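Local coordinates for protein acetylene hydratase (Pelobacter acetylenicus, PDB 2E7Z) that catalyses the hydration of acetylene to acetaldehyde, using a tungsten-bis(molybdopterin guanine dinucleotide) cofactor and a [4Fe-4S] cluster, at residues Y116-R121 with F508-R513; K336-E341 with Y380-G385; V465-E470 with N518-P523. All coordinates share one frame; numbering follows the deposited sequence. Where two conformers were deposited one is given.

Interaction 1 of 3, residues Y116-R121 with F508-R513; sequences YGTLRR and FPWKDR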
loop_
_atom_site.group_PDB
_atom_site.type_symbol
_atom_site.label_atom_id
_atom_site.label_comp_id
_atom_site.label_asym_id
_atom_site.label_seq_id
_atom_site.Cartn_x
_atom_site.Cartn_y
_atom_site.Cartn_z
ATOM N N TYR A 116 17.471 -1.132 -1.538
ATOM C CA TYR A 116 18.092 -0.767 -0.262
ATOM C C TYR A 116 18.336 0.738 -0.124
ATOM O O TYR A 116 19.207 1.160 0.634
ATOM C CB TYR A 116 19.382 -1.554 -0.017
ATOM C CG TYR A 116 19.151 -3.045 0.021
ATOM C CD1 TYR A 116 18.696 -3.658 1.177
ATOM C CD2 TYR A 116 19.320 -3.827 -1.125
ATOM C CE1 TYR A 116 18.454 -5.028 1.223
ATOM C CE2 TYR A 116 19.056 -5.207 -1.111
ATOM C CZ TYR A 116 18.607 -5.789 0.079
ATOM O OH TYR A 116 18.332 -7.133 0.150
ATOM N N GLY A 117 17.534 1.550 -0.804
ATOM C CA GLY A 117 17.674 3.017 -0.758
ATOM C C GLY A 117 18.330 3.624 -1.976
ATOM O O GLY A 117 18.347 4.870 -2.126
ATOM N N THR A 118 18.880 2.777 -2.861
ATOM C CA THR A 118 19.600 3.319 -3.994
ATOM C C THR A 118 18.700 3.932 -5.070
ATOM O O THR A 118 19.187 4.723 -5.872
ATOM C CB THR A 118 20.558 2.282 -4.632
ATOM O OG1 THR A 118 19.821 1.159 -5.124
ATOM C CG2 THR A 118 21.603 1.825 -3.619
ATOM N N LEU A 119 17.400 3.605 -5.069
ATOM C CA LEU A 119 16.517 4.232 -6.022
ATOM C C LEU A 119 16.326 5.712 -5.721
ATOM O O LEU A 119 16.528 6.538 -6.587
ATOM C CB LEU A 119 15.189 3.451 -6.113
ATOM C CG LEU A 119 14.161 3.940 -7.140
ATOM C CD1 LEU A 119 13.302 5.152 -6.693
ATOM C CD2 LEU A 119 14.755 4.161 -8.550
ATOM N N ARG A 120 15.961 6.040 -4.483
ATOM C CA ARG A 120 15.836 7.468 -4.163
ATOM C C ARG A 120 17.222 8.139 -4.177
ATOM O O ARG A 120 17.328 9.313 -4.492
ATOM C CB ARG A 120 15.143 7.728 -2.821
ATOM C CG ARG A 120 13.689 7.292 -2.819
ATOM C CD ARG A 120 12.783 8.050 -3.795
ATOM N NE ARG A 120 12.555 9.486 -3.544
ATOM C CZ ARG A 120 11.591 9.941 -2.754
ATOM N NH1 ARG A 120 10.853 9.122 -2.005
ATOM N NH2 ARG A 120 11.450 11.265 -2.649
ATOM N N ARG A 121 18.282 7.375 -3.853
ATOM C CA ARG A 121 19.647 7.884 -3.982
ATOM C C ARG A 121 19.877 8.426 -5.389
ATOM O O ARG A 121 20.315 9.564 -5.590
ATOM C CB ARG A 121 20.638 6.807 -3.597
ATOM C CG ARG A 121 22.107 7.223 -3.547
ATOM C CD ARG A 121 22.911 5.997 -3.165
ATOM N NE ARG A 121 24.338 6.270 -2.967
ATOM C CZ ARG A 121 24.899 6.568 -1.786
ATOM N NH1 ARG A 121 24.149 6.650 -0.676
ATOM N NH2 ARG A 121 26.220 6.806 -1.710
ATOM N N PHE A 508 27.939 5.282 -6.204
ATOM C CA PHE A 508 27.425 3.920 -6.176
ATOM C C PHE A 508 28.573 2.926 -6.170
ATOM O O PHE A 508 28.806 2.222 -7.161
ATOM C CB PHE A 508 26.492 3.646 -7.372
ATOM C CG PHE A 508 25.221 4.472 -7.339
ATOM C CD1 PHE A 508 25.230 5.792 -7.791
ATOM C CD2 PHE A 508 24.048 3.965 -6.774
ATOM C CE1 PHE A 508 24.100 6.565 -7.720
ATOM C CE2 PHE A 508 22.906 4.738 -6.744
ATOM C CZ PHE A 508 22.940 6.050 -7.191
ATOM N N PRO A 509 29.285 2.843 -5.043
ATOM C CA PRO A 509 30.494 2.022 -4.989
ATOM C C PRO A 509 30.216 0.529 -4.994
ATOM O O PRO A 509 31.090 -0.245 -5.361
ATOM C CB PRO A 509 31.136 2.443 -3.654
ATOM C CG PRO A 509 30.005 2.886 -2.821
ATOM C CD PRO A 509 29.065 3.572 -3.775
ATOM N N TRP A 510 29.004 0.139 -4.633
ATOM C CA TRP A 510 28.649 -1.275 -4.556
ATOM C C TRP A 510 28.522 -1.800 -5.973
ATOM O O TRP A 510 27.728 -1.300 -6.756
ATOM C CB TRP A 510 27.330 -1.450 -3.776
ATOM C CG TRP A 510 27.318 -0.582 -2.575
ATOM C CD1 TRP A 510 27.971 -0.798 -1.393
ATOM C CD2 TRP A 510 26.666 0.686 -2.458
ATOM N NE1 TRP A 510 27.753 0.266 -0.539
ATOM C CE2 TRP A 510 26.943 1.178 -1.167
ATOM C CE3 TRP A 510 25.853 1.442 -3.314
ATOM C CZ2 TRP A 510 26.449 2.400 -0.718
ATOM C CZ3 TRP A 510 25.360 2.648 -2.878
ATOM C CH2 TRP A 510 25.667 3.122 -1.584
ATOM N N LYS A 511 29.362 -2.760 -6.321
ATOM C CA LYS A 511 29.422 -3.215 -7.717
ATOM C C LYS A 511 28.226 -4.061 -8.134
ATOM O O LYS A 511 27.952 -4.178 -9.331
ATOM C CB LYS A 511 30.706 -3.995 -8.025
ATOM C CG LYS A 511 31.998 -3.216 -7.798
ATOM C CD LYS A 511 31.968 -1.824 -8.421
ATOM C CE LYS A 511 33.195 -1.016 -8.021
ATOM N NZ LYS A 511 33.079 0.396 -8.474
ATOM N N ASP A 512 27.529 -4.654 -7.161
ATOM C CA ASP A 512 26.354 -5.465 -7.434
ATOM C C ASP A 512 25.494 -5.511 -6.181
ATOM O O ASP A 512 25.852 -4.970 -5.128
ATOM C CB ASP A 512 26.723 -6.878 -7.918
ATOM C CG ASP A 512 27.699 -7.605 -6.996
ATOM O OD1 ASP A 512 27.690 -7.368 -5.775
ATOM O OD2 ASP A 512 28.494 -8.424 -7.516
ATOM N N ARG A 513 24.340 -6.147 -6.317
ATOM C CA ARG A 513 23.403 -6.219 -5.223
ATOM C C ARG A 513 24.017 -6.901 -4.005
ATOM O O ARG A 513 23.720 -6.530 -2.887
ATOM C CB ARG A 513 22.083 -6.861 -5.648
ATOM C CG ARG A 513 21.057 -6.840 -4.503
ATOM C CD ARG A 513 19.741 -7.494 -4.859
ATOM N NE ARG A 513 20.006 -8.820 -5.404
ATOM C CZ ARG A 513 19.164 -9.553 -6.128
ATOM N NH1 ARG A 513 17.906 -9.155 -6.299
ATOM N NH2 ARG A 513 19.574 -10.706 -6.693
#

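Interaction 2 of 3, residues K336-E341 with Y380-G385; sequences KIQMHE and YFHNMG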
loop_
_atom_site.group_PDB
_atom_site.type_symbol
_atom_site.label_atom_id
_atom_site.label_comp_id
_atom_site.label_asym_id
_atom_site.label_seq_id
_atom_site.Cartn_x
_atom_site.Cartn_y
_atom_site.Cartn_z
ATOM N N LYS A 336 19.288 6.672 5.092
ATOM C CA LYS A 336 20.596 7.311 4.930
ATOM C C LYS A 336 21.159 7.026 3.536
ATOM O O LYS A 336 21.726 7.899 2.891
ATOM C CB LYS A 336 21.538 6.828 6.021
ATOM C CG LYS A 336 21.030 7.146 7.426
ATOM C CD LYS A 336 22.152 7.102 8.443
ATOM C CE LYS A 336 21.907 8.109 9.555
ATOM N NZ LYS A 336 21.744 9.482 9.017
ATOM N N ILE A 337 20.954 5.787 3.056
ATOM C CA ILE A 337 21.385 5.398 1.699
ATOM C C ILE A 337 20.659 6.265 0.655
ATOM O O ILE A 337 21.238 6.640 -0.357
ATOM C CB ILE A 337 21.201 3.859 1.460
ATOM C CG1 ILE A 337 22.158 3.132 2.403
ATOM C CG2 ILE A 337 21.483 3.491 -0.005
ATOM C CD1 ILE A 337 21.923 1.633 2.512
ATOM N N GLN A 338 19.412 6.615 0.933
ATOM C CA GLN A 338 18.609 7.417 -0.005
ATOM C C GLN A 338 19.117 8.859 -0.220
ATOM O O GLN A 338 18.764 9.472 -1.214
ATOM C CB GLN A 338 17.148 7.448 0.426
ATOM C CG GLN A 338 16.484 6.096 0.326
ATOM C CD GLN A 338 15.045 6.084 0.789
ATOM O OE1 GLN A 338 14.706 6.808 1.744
ATOM N NE2 GLN A 338 14.181 5.246 0.160
ATOM N N MET A 339 19.904 9.412 0.721
ATOM C CA MET A 339 20.552 10.734 0.532
ATOM C C MET A 339 19.540 11.797 0.188
ATOM O O MET A 339 19.771 12.617 -0.708
ATOM C CB MET A 339 21.611 10.646 -0.565
ATOM C CG MET A 339 22.832 9.920 -0.111
ATOM S SD MET A 339 24.133 9.844 -1.382
ATOM C CE MET A 339 24.376 11.583 -1.806
ATOM N N HIS A 340 18.435 11.832 0.942
ATOM C CA HIS A 340 17.494 12.956 0.831
ATOM C C HIS A 340 18.117 14.325 1.079
ATOM O O HIS A 340 17.687 15.305 0.488
ATOM C CB HIS A 340 16.321 12.754 1.782
ATOM C CG HIS A 340 15.536 11.521 1.474
ATOM N ND1 HIS A 340 14.723 11.412 0.365
ATOM C CD2 HIS A 340 15.458 10.336 2.126
ATOM C CE1 HIS A 340 14.172 10.206 0.348
ATOM N NE2 HIS A 340 14.589 9.535 1.411
ATOM N N GLU A 341 19.146 14.373 1.901
ATOM C CA GLU A 341 19.716 15.694 2.144
ATOM C C GLU A 341 20.384 16.250 0.896
ATOM O O GLU A 341 20.397 17.481 0.729
ATOM C CB GLU A 341 20.621 15.746 3.376
ATOM C CG GLU A 341 21.063 17.157 3.720
ATOM C CD GLU A 341 19.953 18.009 4.304
ATOM O OE1 GLU A 341 19.443 17.654 5.377
ATOM O OE2 GLU A 341 19.628 19.068 3.719
ATOM N N TYR A 380 15.694 12.650 7.600
ATOM C CA TYR A 380 14.674 12.267 6.636
ATOM C C TYR A 380 14.355 10.786 6.839
ATOM O O TYR A 380 14.952 9.925 6.201
ATOM C CB TYR A 380 15.156 12.513 5.197
ATOM C CG TYR A 380 15.356 13.974 4.895
ATOM C CD1 TYR A 380 14.275 14.784 4.560
ATOM C CD2 TYR A 380 16.628 14.553 4.965
ATOM C CE1 TYR A 380 14.444 16.106 4.252
ATOM C CE2 TYR A 380 16.807 15.908 4.685
ATOM C CZ TYR A 380 15.699 16.672 4.333
ATOM O OH TYR A 380 15.803 17.993 4.007
ATOM N N PHE A 381 13.409 10.491 7.722
ATOM C CA PHE A 381 13.087 9.136 8.128
ATOM C C PHE A 381 12.079 8.675 7.105
ATOM O O PHE A 381 10.933 9.091 7.103
ATOM C CB PHE A 381 12.514 9.175 9.553
ATOM C CG PHE A 381 11.962 7.873 10.062
ATOM C CD1 PHE A 381 12.376 6.639 9.581
ATOM C CD2 PHE A 381 11.032 7.893 11.110
ATOM C CE1 PHE A 381 11.835 5.462 10.097
ATOM C CE2 PHE A 381 10.504 6.718 11.642
ATOM C CZ PHE A 381 10.913 5.496 11.141
ATOM N N HIS A 382 12.538 7.814 6.194
ATOM C CA HIS A 382 11.698 7.278 5.112
ATOM C C HIS A 382 10.900 6.138 5.725
ATOM O O HIS A 382 11.230 4.969 5.542
ATOM C CB HIS A 382 12.575 6.789 3.965
ATOM C CG HIS A 382 11.799 6.341 2.776
ATOM N ND1 HIS A 382 11.432 5.026 2.591
ATOM C CD2 HIS A 382 11.326 7.029 1.709
ATOM C CE1 HIS A 382 10.791 4.920 1.435
ATOM N NE2 HIS A 382 10.700 6.122 0.889
ATOM N N ASN A 383 9.848 6.491 6.462
ATOM C CA ASN A 383 9.067 5.499 7.191
ATOM C C ASN A 383 8.033 4.841 6.286
ATOM O O ASN A 383 7.020 5.454 5.911
ATOM C CB ASN A 383 8.446 6.229 8.382
ATOM C CG ASN A 383 7.807 5.305 9.443
ATOM O OD1 ASN A 383 7.042 5.803 10.266
ATOM N ND2 ASN A 383 8.105 4.009 9.446
ATOM N N MET A 384 8.322 3.580 5.933
ATOM C CA MET A 384 7.522 2.728 5.020
ATOM C C MET A 384 7.644 3.234 3.587
ATOM O O MET A 384 8.389 2.640 2.799
ATOM C CB MET A 384 6.048 2.591 5.491
ATOM C CG MET A 384 5.859 2.287 7.002
ATOM S SD MET A 384 6.818 0.878 7.628
ATOM C CE MET A 384 5.716 -0.476 7.138
ATOM N N GLY A 385 6.984 4.354 3.276
ATOM C CA GLY A 385 7.116 5.033 1.967
ATOM C C GLY A 385 6.892 6.489 2.285
ATOM O O GLY A 385 5.935 6.799 2.996
#

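Interaction 3 of 3, residues V465-E470 with N518-P523; sequences VQPNWE and NYRISP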
loop_
_atom_site.group_PDB
_atom_site.type_symbol
_atom_site.label_atom_id
_atom_site.label_comp_id
_atom_site.label_asym_id
_atom_site.label_seq_id
_atom_site.Cartn_x
_atom_site.Cartn_y
_atom_site.Cartn_z
ATOM N N VAL A 465 17.763 -9.154 2.346
ATOM C CA VAL A 465 17.812 -8.743 3.740
ATOM C C VAL A 465 16.652 -7.786 3.975
ATOM O O VAL A 465 16.480 -6.817 3.241
ATOM C CB VAL A 465 19.156 -8.032 4.065
ATOM C CG1 VAL A 465 19.107 -7.286 5.417
ATOM C CG2 VAL A 465 20.298 -9.041 4.056
ATOM N N GLN A 466 15.875 -8.067 5.018
ATOM C CA GLN A 466 14.774 -7.183 5.421
ATOM C C GLN A 466 15.195 -6.365 6.638
ATOM O O GLN A 466 16.199 -6.680 7.274
ATOM C CB GLN A 466 13.555 -8.028 5.780
ATOM C CG GLN A 466 12.993 -8.724 4.551
ATOM C CD GLN A 466 11.614 -9.306 4.771
ATOM O OE1 GLN A 466 11.361 -9.908 5.804
ATOM N NE2 GLN A 466 10.715 -9.135 3.785
ATOM N N PRO A 467 14.407 -5.340 7.015
ATOM C CA PRO A 467 13.141 -4.925 6.392
ATOM C C PRO A 467 13.306 -3.948 5.229
ATOM O O PRO A 467 14.219 -3.117 5.245
ATOM C CB PRO A 467 12.411 -4.232 7.548
ATOM C CG PRO A 467 13.542 -3.592 8.364
ATOM C CD PRO A 467 14.701 -4.590 8.256
ATOM N N ASN A 468 12.425 -4.061 4.231
ATOM C CA ASN A 468 12.430 -3.133 3.108
ATOM C C ASN A 468 11.328 -2.095 3.088
ATOM O O ASN A 468 11.213 -1.300 2.150
ATOM C CB ASN A 468 12.525 -3.936 1.843
ATOM C CG ASN A 468 13.872 -4.635 1.764
ATOM O OD1 ASN A 468 13.972 -5.866 1.858
ATOM N ND2 ASN A 468 14.929 -3.832 1.697
ATOM N N TRP A 469 10.565 -2.090 4.182
ATOM C CA TRP A 469 9.797 -0.920 4.579
ATOM C C TRP A 469 10.445 -0.468 5.873
ATOM O O TRP A 469 10.361 -1.158 6.899
ATOM C CB TRP A 469 8.330 -1.279 4.816
ATOM C CG TRP A 469 7.484 -1.404 3.559
ATOM C CD1 TRP A 469 7.722 -0.843 2.339
ATOM C CD2 TRP A 469 6.240 -2.101 3.447
ATOM N NE1 TRP A 469 6.697 -1.150 1.472
ATOM C CE2 TRP A 469 5.781 -1.931 2.127
ATOM C CE3 TRP A 469 5.481 -2.880 4.334
ATOM C CZ2 TRP A 469 4.598 -2.502 1.673
ATOM C CZ3 TRP A 469 4.310 -3.446 3.873
ATOM C CH2 TRP A 469 3.876 -3.252 2.567
ATOM N N GLU A 470 11.125 0.669 5.805
ATOM C CA GLU A 470 11.895 1.133 6.954
ATOM C C GLU A 470 10.969 1.587 8.052
ATOM O O GLU A 470 10.128 2.479 7.858
ATOM C CB GLU A 470 12.862 2.221 6.515
ATOM C CG GLU A 470 13.730 2.754 7.660
ATOM C CD GLU A 470 15.207 2.904 7.298
ATOM O OE1 GLU A 470 15.911 1.875 7.223
ATOM O OE2 GLU A 470 15.687 4.049 7.119
ATOM N N ASN A 518 25.724 -6.494 1.618
ATOM C CA ASN A 518 26.751 -6.545 2.649
ATOM C C ASN A 518 26.938 -5.193 3.293
ATOM O O ASN A 518 27.262 -5.127 4.481
ATOM C CB ASN A 518 28.058 -7.086 2.064
ATOM C CG ASN A 518 28.025 -8.578 1.908
ATOM O OD1 ASN A 518 27.343 -9.260 2.658
ATOM N ND2 ASN A 518 28.768 -9.094 0.934
ATOM N N TYR A 519 26.716 -4.125 2.533
ATOM C CA TYR A 519 26.748 -2.778 3.126
ATOM C C TYR A 519 25.574 -2.548 4.094
ATOM O O TYR A 519 25.762 -2.059 5.211
ATOM C CB TYR A 519 26.773 -1.699 2.033
ATOM C CG TYR A 519 26.794 -0.286 2.621
ATOM C CD1 TYR A 519 27.873 0.176 3.370
ATOM C CD2 TYR A 519 25.704 0.575 2.444
ATOM C CE1 TYR A 519 27.853 1.451 3.927
ATOM C CE2 TYR A 519 25.690 1.856 2.979
ATOM C CZ TYR A 519 26.768 2.280 3.714
ATOM O OH TYR A 519 26.737 3.550 4.259
ATOM N N ARG A 520 24.363 -2.936 3.677
ATOM C CA ARG A 520 23.199 -2.815 4.543
ATOM C C ARG A 520 23.448 -3.490 5.907
ATOM O O ARG A 520 23.097 -2.933 6.948
ATOM C CB ARG A 520 21.984 -3.403 3.811
ATOM C CG ARG A 520 20.688 -3.515 4.578
ATOM C CD ARG A 520 19.984 -2.154 4.764
ATOM N NE ARG A 520 18.593 -2.407 5.184
ATOM C CZ ARG A 520 17.902 -1.736 6.112
ATOM N NH1 ARG A 520 18.419 -0.726 6.832
ATOM N NH2 ARG A 520 16.671 -2.140 6.372
ATOM N N ILE A 521 24.053 -4.690 5.893
ATOM C CA ILE A 521 24.312 -5.411 7.141
ATOM C C ILE A 521 25.677 -5.152 7.758
ATOM O O ILE A 521 26.024 -5.777 8.766
ATOM C CB ILE A 521 24.076 -6.943 6.967
ATOM C CG1 ILE A 521 25.126 -7.542 6.020
ATOM C CG2 ILE A 521 22.658 -7.183 6.510
ATOM C CD1 ILE A 521 25.027 -9.062 5.813
ATOM N N SER A 522 26.436 -4.219 7.181
ATOM C CA SER A 522 27.816 -4.023 7.613
ATOM C C SER A 522 27.997 -3.760 9.122
ATOM O O SER A 522 28.987 -4.225 9.686
ATOM C CB SER A 522 28.512 -2.980 6.732
ATOM O OG SER A 522 27.849 -1.736 6.797
ATOM N N PRO A 523 27.059 -3.051 9.804
ATOM C CA PRO A 523 27.319 -2.813 11.243
ATOM C C PRO A 523 27.356 -4.107 12.076
ATOM O O PRO A 523 27.909 -4.096 13.177
ATOM C CB PRO A 523 26.160 -1.910 11.659
ATOM C CG PRO A 523 25.677 -1.290 10.385
ATOM C CD PRO A 523 25.816 -2.393 9.372
HETATM O O HOH W 1 16.737 -4.082 3.925
HETATM O O HOH W 2 15.466 -0.439 8.518
#

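Interaction 1 of 3, residues Y116-R121 with F508-R513
The side chain of Arg121 leaves the helix with CG opposite the backbone N (chi1 -174°) and stays extended as far as NE, a course that runs past Phe508 and brings the guanidinium to the rim of Trp510. The contact packs the N-terminus of helix 118-126, with Gly117 at its N-cap position, on the loop between helices 491-501 and 513-520, in an enzyme of the DMSO reductase family. Trp510 points the rim of its six-membered ring at the guanidinium: CH2 stands over the centre of one face, 3.5 Å from Arg121 CZ, with the planes 68° apart. Phe508 meets the stem instead, its CE2 lying 3.8 Å from Arg121 CD. Arg121 CZ is 5.7 Å from the Phe508 ring centroid, so any cation-pi attraction is at most weak. Polar partners fix the group from beyond the contact, NE bonding to His507 O and NH1 to Ile337 O. One turn earlier, Thr118 CG2 packs 3.9 Å from Trp510 CZ3, while its OG1 bonds back to Glu115 O. At the far end the Tyr116 ring turns its edge to Arg513, with CE2 and Arg513 CG 4.3 Å apart.

Interaction 2 of 3, residues K336-E341 with Y380-G385
Tyr380 opens the contact by offering a face of its ring to His340. The evidence for a CH-pi interaction is that His340 CB stands 3.9 Å from the ring centroid and only 29° off the normal; the imidazole itself is inclined at 45° to the phenol ring, neither stacked on it nor edge-on. Glu341 reaches the same phenol at its edge. In the conformer given, one of two deposited and so less certain, a bend at chi2 swings its carboxylate back until OE1 is 3.2 Å from Tyr380 CE2, and OE1 also forms a salt bridge with Lys379, the residue just before Tyr380.

Two residues on, His382 again turns toward 336-341. Its imidazole receives the amide of Gln338 over one face, NE2 lying 3.5 Å above the plane near the ring centre, and the two planes are perpendicular. Gln338 OE1 comes 3.1 Å from His382 CB and is held from within its own segment, where His340 NE2 donates to it at 2.7 Å, with an N-H...O angle of 150° and the donor well above the carbonyl plane. That bond fixes the turn of the amide over His382, while ND1 of His340 is engaged by Tyr362 OH. Gly385 C lies over the opposite face of the His382 ring, so the imidazole is sandwiched between Gln338 and its own segment.

His382 also centres an inverse gamma turn. The end of helix 334-337 and the following 3-10 turn thus pack on an irregular loop of the molybdopterin oxidoreductase fold, His382 about 7 Å, side chain to side chain, from cofactor-binding Glu109.

Interaction 3 of 3, residues V465-E470 with N518-P523
Arg520 NH2 donates to Pro467 O at 2.9 Å, a weak bond because its N-H...O angle is only 125°, although the oxygen lies near the guanidinium plane. Glu470 adds charge from an oblique direction, its OE1 forming a long salt bridge of 3.6 Å to Arg520 NH1. Two waters in the guanidinium plane do much of the joining: water 1 accepts from Arg520 NE at 2.8 Å and donates to the carbonyls of Val465 and Pro467, while water 2 accepts from Arg520 NH2 and donates to Glu470 OE1. Beside this polar group, Val465 CG1 packs 3.7 Å from Ile521 CG2.

The second shell positions both groups. NH1 of Arg520 bonds to Val332 O, and Glu470 is held by Ser335 OG and the backbone N of Ile334. A bend at chi2 (75°) directs the arginine into this site from the last turn of helix 513-520. A leucine here would probably leave the buried Glu470 without its countercharge and the two waters without their N-H donors. An arginine near the C-terminal end of helix 513-520 is thus joined, largely through water, to a loop whose Gln466 lies about 9 Å, side chain to side chain, from the active-site Asp10.

The three contacts form one cluster, their centres 12 to 13 Å apart on the same side of the chain's centre. Along the sequence interaction 2 is nested within the loop closed by interaction 1, interaction 3 opens after interaction 2 has closed, and the segments of interactions 1 and 3 alternate. Helix 513-520 is shared by interactions 1 and 3, which also meet where Tyr116 OH lies 3.0 Å from Val465 N. Interactions 1 and 2 touch between helix 118-126 and the end of helix 334-337. Interactions 2 and 3 join through Glu470 O, 2.9 Å from Met384 N. Distant parts of the chain are thus drawn together near the cofactor-binding residues Glu109, Ile110 and Asp457.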